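2-nitrobenzoate nitroreductase (Pseudomonas fluorescens, PDB 4Z85) reduces the nitro group of 2-nitrobenzoate as an FMN-dependent nitroreductase of the flavoredoxin family. Local coordinates at residues G51-H63 and D148-I160. Sequence-based numbering, arbitrary orientation.
Sequences GEDPPLFVIAVDH and DFSKQRSMVFGEI
F57 lies over G158 where strands 55-62 and 153-160 run antiparallel (157° between their axes) as neighbours in the closed beta barrel of this flavin reductase-like fold. The CA of G158 sits 3.9 Å from the F57 ring centroid and over its face, a CH-pi contact; a side chain at G158 would collide with F57 CZ. The ring takes this place because chi1 of 60° sets CG between the backbone N and carbonyl carbon, and I160 CG1 meets the ring edge 3.8 Å from CD2. Among the residues facing the other way, V58 CG2 rests over the F157 ring, 3.7 Å from its centroid. Paired backbone bonds fix the register, as at I59 and V156, where V156 N reaches I59 O at 2.8 Å. The R153 guanidinium lays one face on A60 CB, 3.5 Å from NH2. In its own plane, R153 NH1 forms a salt bridge with D62 OD1, unusually short at 2.5 Å and bent (142° at the hydrogen), approaching from above the carboxylate plane. Across the dimer, R153 NE hydrogen-bonds M50 O of the second subunit. With an alanine here, D62 would probably lose its charged mate and that M50 O this donor. R153 NH2 also donates to a water that in turn donates to A60 O.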
ATOM      1  N   GLY A  51      -1.875 -10.865   3.318  1.00 19.32           N
ATOM      2  CA  GLY A  51      -2.726 -12.037   3.105  1.00 20.45           C
ATOM      3  C   GLY A  51      -3.770 -12.201   4.184  1.00 19.56           C
ATOM      4  O   GLY A  51      -3.761 -11.464   5.168  1.00 19.10           O
ATOM      5  N   GLU A  52      -4.662 -13.182   4.015  1.00 21.21           N
ATOM      6  CA  GLU A  52      -5.736 -13.375   5.000  1.00 21.62           C
ATOM      7  C   GLU A  52      -5.599 -14.657   5.834  1.00 21.35           C
ATOM      8  O   GLU A  52      -6.290 -14.798   6.841  1.00 24.41           O
ATOM      9  CB  GLU A  52      -7.108 -13.369   4.313  1.00 26.28           C
ATOM     10  CG  GLU A  52      -7.357 -14.529   3.369  1.00 30.51           C
ATOM     11  CD  GLU A  52      -7.304 -14.108   1.910  1.00 40.56           C
ATOM     12  OE1 GLU A  52      -6.790 -13.002   1.620  1.00 39.94           O
ATOM     13  OE2 GLU A  52      -7.792 -14.883   1.053  1.00 51.07           O
ATOM     14  N   ASP A  53      -4.700 -15.553   5.438  1.00 20.51           N
ATOM     15  CA  ASP A  53      -4.538 -16.849   6.121  1.00 26.57           C
ATOM     16  C   ASP A  53      -3.065 -17.266   6.234  1.00 23.85           C
ATOM     17  O   ASP A  53      -2.553 -17.964   5.369  1.00 26.69           O
ATOM     18  CB  ASP A  53      -5.332 -17.930   5.376  1.00 27.05           C
ATOM     19  CG  ASP A  53      -5.197 -19.306   6.009  1.00 32.55           C
ATOM     20  OD1 ASP A  53      -4.900 -19.371   7.216  1.00 28.64           O
ATOM     21  OD2 ASP A  53      -5.397 -20.314   5.298  1.00 31.04           O
ATOM     22  N   PRO A  54      -2.385 -16.833   7.302  1.00 24.14           N
ATOM     23  CA  PRO A  54      -2.885 -15.989   8.390  1.00 20.70           C
ATOM     24  C   PRO A  54      -3.035 -14.521   7.962  1.00 23.55           C
ATOM     25  O   PRO A  54      -2.408 -14.142   6.969  1.00 22.34           O
ATOM     26  CB  PRO A  54      -1.804 -16.137   9.459  1.00 23.14           C
ATOM     27  CG  PRO A  54      -0.579 -16.386   8.705  1.00 26.68           C
ATOM     28  CD  PRO A  54      -0.976 -17.214   7.512  1.00 27.55           C
ATOM     29  N   PRO A  55      -3.856 -13.735   8.680  1.00 21.02           N
ATOM     30  CA  PRO A  55      -4.115 -12.332   8.316  1.00 21.29           C
ATOM     31  C   PRO A  55      -2.895 -11.456   8.605  1.00 19.83           C
ATOM     32  O   PRO A  55      -2.727 -10.986   9.731  1.00 20.66           O
ATOM     33  CB  PRO A  55      -5.308 -11.952   9.201  1.00 26.94           C
ATOM     34  CG  PRO A  55      -5.191 -12.843  10.378  1.00 28.96           C
ATOM     35  CD  PRO A  55      -4.643 -14.144   9.858  1.00 27.45           C
ATOM     36  N   LEU A  56      -2.046 -11.265   7.593  1.00 20.76           N
ATOM     37  CA  LEU A  56      -0.763 -10.604   7.795  1.00 16.96           C
ATOM     38  C   LEU A  56      -0.687  -9.323   6.977  1.00 16.78           C
ATOM     39  O   LEU A  56      -1.295  -9.230   5.895  1.00 17.19           O
ATOM     40  CB  LEU A  56       0.404 -11.492   7.377  1.00 19.21           C
ATOM     41  CG  LEU A  56       0.606 -12.832   8.095  1.00 21.71           C
ATOM     42  CD1 LEU A  56       1.958 -13.420   7.683  1.00 22.59           C
ATOM     43  CD2 LEU A  56       0.533 -12.664   9.592  1.00 25.10           C
ATOM     44  N   PHE A  57       0.095  -8.380   7.506  1.00 17.48           N
ATOM     45  CA  PHE A  57       0.420  -7.143   6.788  1.00 15.88           C
ATOM     46  C   PHE A  57       1.894  -6.805   7.003  1.00 16.34           C
ATOM     47  O   PHE A  57       2.552  -7.372   7.878  1.00 17.32           O
ATOM     48  CB  PHE A  57      -0.459  -5.971   7.262  1.00 15.28           C
ATOM     49  CG  PHE A  57      -0.303  -5.676   8.718  1.00 15.53           C
ATOM     50  CD1 PHE A  57       0.683  -4.797   9.164  1.00 17.33           C
ATOM     51  CD2 PHE A  57      -1.112  -6.308   9.652  1.00 16.53           C
ATOM     52  CE1 PHE A  57       0.853  -4.543  10.519  1.00 17.26           C
ATOM     53  CE2 PHE A  57      -0.947  -6.069  11.020  1.00 18.30           C
ATOM     54  CZ  PHE A  57       0.031  -5.179  11.451  1.00 19.90           C
ATOM     55  N   VAL A  58       2.403  -5.850   6.226  1.00 15.68           N
ATOM     56  CA  VAL A  58       3.799  -5.424   6.376  1.00 15.43           C
ATOM     57  C   VAL A  58       3.867  -3.901   6.483  1.00 15.18           C
ATOM     58  O   VAL A  58       3.102  -3.190   5.833  1.00 15.71           O
ATOM     59  CB  VAL A  58       4.688  -5.950   5.200  1.00 16.02           C
ATOM     60  CG1 VAL A  58       4.296  -5.337   3.837  1.00 14.59           C
ATOM     61  CG2 VAL A  58       6.172  -5.727   5.496  1.00 18.69           C
ATOM     62  N   ILE A  59       4.747  -3.416   7.360  1.00 16.06           N
ATOM     63  CA  ILE A  59       5.075  -1.988   7.446  1.00 16.65           C
ATOM     64  C   ILE A  59       6.585  -1.847   7.393  1.00 17.03           C
ATOM     65  O   ILE A  59       7.275  -2.500   8.162  1.00 18.80           O
ATOM     66  CB  ILE A  59       4.576  -1.353   8.748  1.00 17.62           C
ATOM     67  CG1 ILE A  59       3.065  -1.552   8.898  1.00 17.96           C
ATOM     68  CG2 ILE A  59       4.935   0.124   8.777  1.00 19.16           C
ATOM     69  CD1 ILE A  59       2.530  -1.172  10.257  1.00 20.31           C
ATOM     70  N   ALA A  60       7.108  -1.008   6.506  1.00 15.85           N
ATOM     71  CA  ALA A  60       8.552  -0.762   6.508  1.00 19.00           C
ATOM     72  C   ALA A  60       8.841   0.408   7.452  1.00 23.06           C
ATOM     73  O   ALA A  60       8.207   1.451   7.345  1.00 21.90           O
ATOM     74  CB  ALA A  60       9.061  -0.484   5.089  1.00 19.64           C
ATOM     75  N   VAL A  61       9.772   0.216   8.390  1.00 20.66           N
ATOM     76  CA  VAL A  61      10.016   1.167   9.469  1.00 24.51           C
ATOM     77  C   VAL A  61      11.509   1.486   9.568  1.00 28.04           C
ATOM     78  O   VAL A  61      12.346   0.614   9.390  1.00 27.55           O
ATOM     79  CB  VAL A  61       9.512   0.605  10.823  1.00 25.01           C
ATOM     80  CG1 VAL A  61       9.747   1.593  11.941  1.00 33.57           C
ATOM     81  CG2 VAL A  61       8.026   0.238  10.739  1.00 20.81           C
ATOM     82  N   ASP A  62      11.850   2.738   9.841  1.00 35.09           N
ATOM     83  CA  ASP A  62      13.256   3.070  10.072  1.00 36.21           C
ATOM     84  C   ASP A  62      13.663   2.819  11.527  1.00 41.01           C
ATOM     85  O   ASP A  62      12.839   2.900  12.440  1.00 39.52           O
ATOM     86  CB  ASP A  62      13.528   4.517   9.667  1.00 36.34           C
ATOM     87  CG  ASP A  62      13.940   4.638   8.210  1.00 42.65           C
ATOM     88  OD1 ASP A  62      13.917   3.603   7.507  1.00 41.41           O
ATOM     89  OD2 ASP A  62      14.284   5.759   7.767  1.00 44.21           O
ATOM     90  N   HIS A  63      14.935   2.483  11.728  1.00 42.55           N
ATOM     91  CA  HIS A  63      15.462   2.219  13.061  1.00 43.28           C
ATOM     92  C   HIS A  63      15.639   3.512  13.843  1.00 51.76           C
ATOM     93  O   HIS A  63      16.124   4.505  13.299  1.00 58.22           O
ATOM     94  CB  HIS A  63      16.799   1.483  12.972  1.00 45.26           C
ATOM     95  CG  HIS A  63      16.681   0.065  12.513  1.00 41.58           C
ATOM     96  ND1 HIS A  63      17.572  -0.916  12.897  1.00 44.43           N
ATOM     97  CD2 HIS A  63      15.790  -0.540  11.693  1.00 38.49           C
ATOM     98  CE1 HIS A  63      17.232  -2.062  12.338  1.00 40.92           C
ATOM     99  NE2 HIS A  63      16.151  -1.863  11.604  1.00 42.47           N
ATOM    100  N   ASP A 148      14.950  -7.720   8.835  1.00 27.09           N
ATOM    101  CA  ASP A 148      15.777  -6.527   8.671  1.00 27.02           C
ATOM    102  C   ASP A 148      16.053  -6.293   7.194  1.00 27.84           C
ATOM    103  O   ASP A 148      16.477  -7.186   6.477  1.00 30.33           O
ATOM    104  CB  ASP A 148      17.088  -6.655   9.453  1.00 29.08           C
ATOM    105  CG  ASP A 148      16.868  -6.658  10.949  1.00 37.56           C
ATOM    106  OD1 ASP A 148      15.936  -5.962  11.427  1.00 37.17           O
ATOM    107  OD2 ASP A 148      17.621  -7.366  11.647  1.00 44.51           O
ATOM    108  N   PHE A 149      15.765  -5.077   6.755  1.00 26.06           N
ATOM    109  CA  PHE A 149      15.999  -4.615   5.401  1.00 28.06           C
ATOM    110  C   PHE A 149      17.487  -4.282   5.294  1.00 29.99           C
ATOM    111  O   PHE A 149      18.217  -4.806   4.453  1.00 31.64           O
ATOM    112  CB  PHE A 149      15.105  -3.389   5.144  1.00 29.13           C
ATOM    113  CG  PHE A 149      15.068  -2.913   3.729  1.00 32.83           C
ATOM    114  CD1 PHE A 149      15.990  -1.978   3.278  1.00 33.36           C
ATOM    115  CD2 PHE A 149      14.069  -3.335   2.865  1.00 29.40           C
ATOM    116  CE1 PHE A 149      15.942  -1.505   1.981  1.00 29.94           C
ATOM    117  CE2 PHE A 149      14.012  -2.862   1.566  1.00 27.92           C
ATOM    118  CZ  PHE A 149      14.959  -1.950   1.116  1.00 30.01           C
ATOM    119  N   SER A 150      17.915  -3.413   6.198  1.00 30.00           N
ATOM    120  CA  SER A 150      19.301  -2.986   6.309  1.00 32.97           C
ATOM    121  C   SER A 150      19.538  -2.653   7.771  1.00 35.22           C
ATOM    122  O   SER A 150      18.650  -2.839   8.597  1.00 32.50           O
ATOM    123  CB  SER A 150      19.577  -1.778   5.421  1.00 35.38           C
ATOM    124  OG  SER A 150      18.774  -0.682   5.803  1.00 32.37           O
ATOM    125  N   LYS A 151      20.716  -2.143   8.108  1.00 35.67           N
ATOM    126  CA  LYS A 151      20.969  -1.799   9.498  1.00 36.88           C
ATOM    127  C   LYS A 151      20.127  -0.607   9.951  1.00 37.59           C
ATOM    128  O   LYS A 151      19.985  -0.365  11.148  1.00 44.68           O
ATOM    129  CB  LYS A 151      22.461  -1.523   9.721  1.00 42.59           C
ATOM    130  CG  LYS A 151      23.306  -2.783   9.824  1.00 47.97           C
ATOM    131  CD  LYS A 151      24.404  -2.816   8.775  1.00 52.21           C
ATOM    132  CE  LYS A 151      25.581  -3.652   9.249  1.00 57.62           C
ATOM    133  NZ  LYS A 151      26.820  -3.327   8.482  1.00 59.19           N
ATOM    134  N   GLN A 152      19.536   0.105   8.993  1.00 36.84           N
ATOM    135  CA  GLN A 152      18.757   1.305   9.287  1.00 37.85           C
ATOM    136  C   GLN A 152      17.247   1.176   9.003  1.00 36.10           C
ATOM    137  O   GLN A 152      16.487   2.122   9.223  1.00 37.68           O
ATOM    138  CB  GLN A 152      19.318   2.475   8.480  1.00 46.35           C
ATOM    139  CG  GLN A 152      19.109   2.320   6.976  1.00 47.06           C
ATOM    140  CD  GLN A 152      20.354   2.656   6.164  1.00 56.86           C
ATOM    141  OE1 GLN A 152      20.870   3.773   6.232  1.00 57.54           O
ATOM    142  NE2 GLN A 152      20.843   1.688   5.392  1.00 59.93           N
ATOM    143  N   ARG A 153      16.813   0.013   8.520  1.00 34.51           N
ATOM    144  CA  ARG A 153      15.417  -0.166   8.107  1.00 29.17           C
ATOM    145  C   ARG A 153      14.969  -1.605   8.308  1.00 24.79           C
ATOM    146  O   ARG A 153      15.741  -2.523   8.067  1.00 25.97           O
ATOM    147  CB  ARG A 153      15.258   0.223   6.645  1.00 29.58           C
ATOM    148  CG  ARG A 153      13.831   0.402   6.168  1.00 29.17           C
ATOM    149  CD  ARG A 153      13.873   1.216   4.890  1.00 30.11           C
ATOM    150  NE  ARG A 153      12.560   1.496   4.335  1.00 31.33           N
ATOM    151  CZ  ARG A 153      11.713   2.392   4.825  1.00 28.94           C
ATOM    152  NH1 ARG A 153      12.028   3.103   5.905  1.00 36.34           N
ATOM    153  NH2 ARG A 153      10.545   2.575   4.236  1.00 29.18           N
ATOM    154  N   SER A 154      13.728  -1.797   8.745  1.00 23.51           N
ATOM    155  CA  SER A 154      13.215  -3.140   8.996  1.00 23.70           C
ATOM    156  C   SER A 154      11.804  -3.272   8.461  1.00 25.06           C
ATOM    157  O   SER A 154      11.039  -2.320   8.478  1.00 23.45           O
ATOM    158  CB  SER A 154      13.237  -3.455  10.484  1.00 27.19           C
ATOM    159  OG  SER A 154      14.575  -3.556  10.934  1.00 32.97           O
ATOM    160  N   MET A 155      11.474  -4.455   7.971  1.00 20.49           N
ATOM    161  CA  MET A 155      10.107  -4.761   7.573  1.00 18.95           C
ATOM    162  C   MET A 155       9.406  -5.507   8.705  1.00 20.76           C
ATOM    163  O   MET A 155       9.802  -6.615   9.074  1.00 23.38           O
ATOM    164  CB  MET A 155      10.102  -5.578   6.289  1.00 20.05           C
ATOM    165  CG  MET A 155      10.537  -4.758   5.068  1.00 20.69           C
ATOM    166  SD  MET A 155      10.678  -5.715   3.558  1.00 25.78           S
ATOM    167  CE  MET A 155      12.085  -6.743   3.987  1.00 27.97           C
ATOM    168  N   VAL A 156       8.383  -4.875   9.261  1.00 16.79           N
ATOM    169  CA  VAL A 156       7.615  -5.447  10.350  1.00 18.47           C
ATOM    170  C   VAL A 156       6.418  -6.177   9.763  1.00 17.37           C
ATOM    171  O   VAL A 156       5.598  -5.563   9.096  1.00 16.96           O
ATOM    172  CB  VAL A 156       7.122  -4.375  11.324  1.00 20.97           C
ATOM    173  CG1 VAL A 156       6.250  -5.016  12.427  1.00 19.94           C
ATOM    174  CG2 VAL A 156       8.310  -3.603  11.910  1.00 24.24           C
ATOM    175  N   PHE A 157       6.340  -7.490   9.995  1.00 16.21           N
ATOM    176  CA  PHE A 157       5.184  -8.269   9.583  1.00 16.71           C
ATOM    177  C   PHE A 157       4.315  -8.502  10.800  1.00 18.45           C
ATOM    178  O   PHE A 157       4.765  -9.085  11.800  1.00 20.01           O
ATOM    179  CB  PHE A 157       5.597  -9.595   8.942  1.00 15.34           C
ATOM    180  CG  PHE A 157       6.276  -9.427   7.621  1.00 17.17           C
ATOM    181  CD1 PHE A 157       7.634  -9.138   7.558  1.00 18.44           C
ATOM    182  CD2 PHE A 157       5.560  -9.541   6.428  1.00 17.62           C
ATOM    183  CE1 PHE A 157       8.259  -8.979   6.335  1.00 20.48           C
ATOM    184  CE2 PHE A 157       6.187  -9.377   5.200  1.00 18.96           C
ATOM    185  CZ  PHE A 157       7.542  -9.096   5.158  1.00 19.41           C
ATOM    186  N   GLY A 158       3.082  -8.008  10.718  1.00 16.86           N
ATOM    187  CA  GLY A 158       2.173  -8.083  11.840  1.00 17.60           C
ATOM    188  C   GLY A 158       1.029  -9.014  11.498  1.00 19.45           C
ATOM    189  O   GLY A 158       0.671  -9.146  10.327  1.00 19.00           O
ATOM    190  N   GLU A 159       0.457  -9.643  12.526  1.00 19.75           N
ATOM    191  CA  GLU A 159      -0.737 -10.465  12.351  1.00 18.59           C
ATOM    192  C   GLU A 159      -1.911  -9.784  13.029  1.00 19.67           C
ATOM    193  O   GLU A 159      -1.819  -9.366  14.185  1.00 19.73           O
ATOM    194  CB  GLU A 159      -0.530 -11.870  12.929  1.00 20.84           C
ATOM    195  CG  GLU A 159      -1.797 -12.725  12.871  1.00 23.03           C
ATOM    196  CD  GLU A 159      -1.568 -14.126  13.369  1.00 31.14           C
ATOM    197  OE1 GLU A 159      -0.406 -14.446  13.702  1.00 30.61           O
ATOM    198  OE2 GLU A 159      -2.554 -14.897  13.429  1.00 33.37           O
ATOM    199  N   ILE A 160      -3.002  -9.628  12.292  1.00 19.92           N
ATOM    200  CA  ILE A 160      -4.203  -9.042  12.851  1.00 19.63           C
ATOM    201  C   ILE A 160      -4.915 -10.073  13.717  1.00 21.20           C
ATOM    202  O   ILE A 160      -5.314 -11.120  13.223  1.00 21.95           O
ATOM    203  CB  ILE A 160      -5.161  -8.568  11.755  1.00 21.15           C
ATOM    204  CG1 ILE A 160      -4.432  -7.636  10.790  1.00 19.92           C
ATOM    205  CG2 ILE A 160      -6.371  -7.875  12.372  1.00 20.62           C
ATOM    206  CD1 ILE A 160      -5.188  -7.398   9.501  1.00 17.58           C
TER
HETATM  207  O   HOH W   1       8.811   4.115   6.395  1.00 33.03           O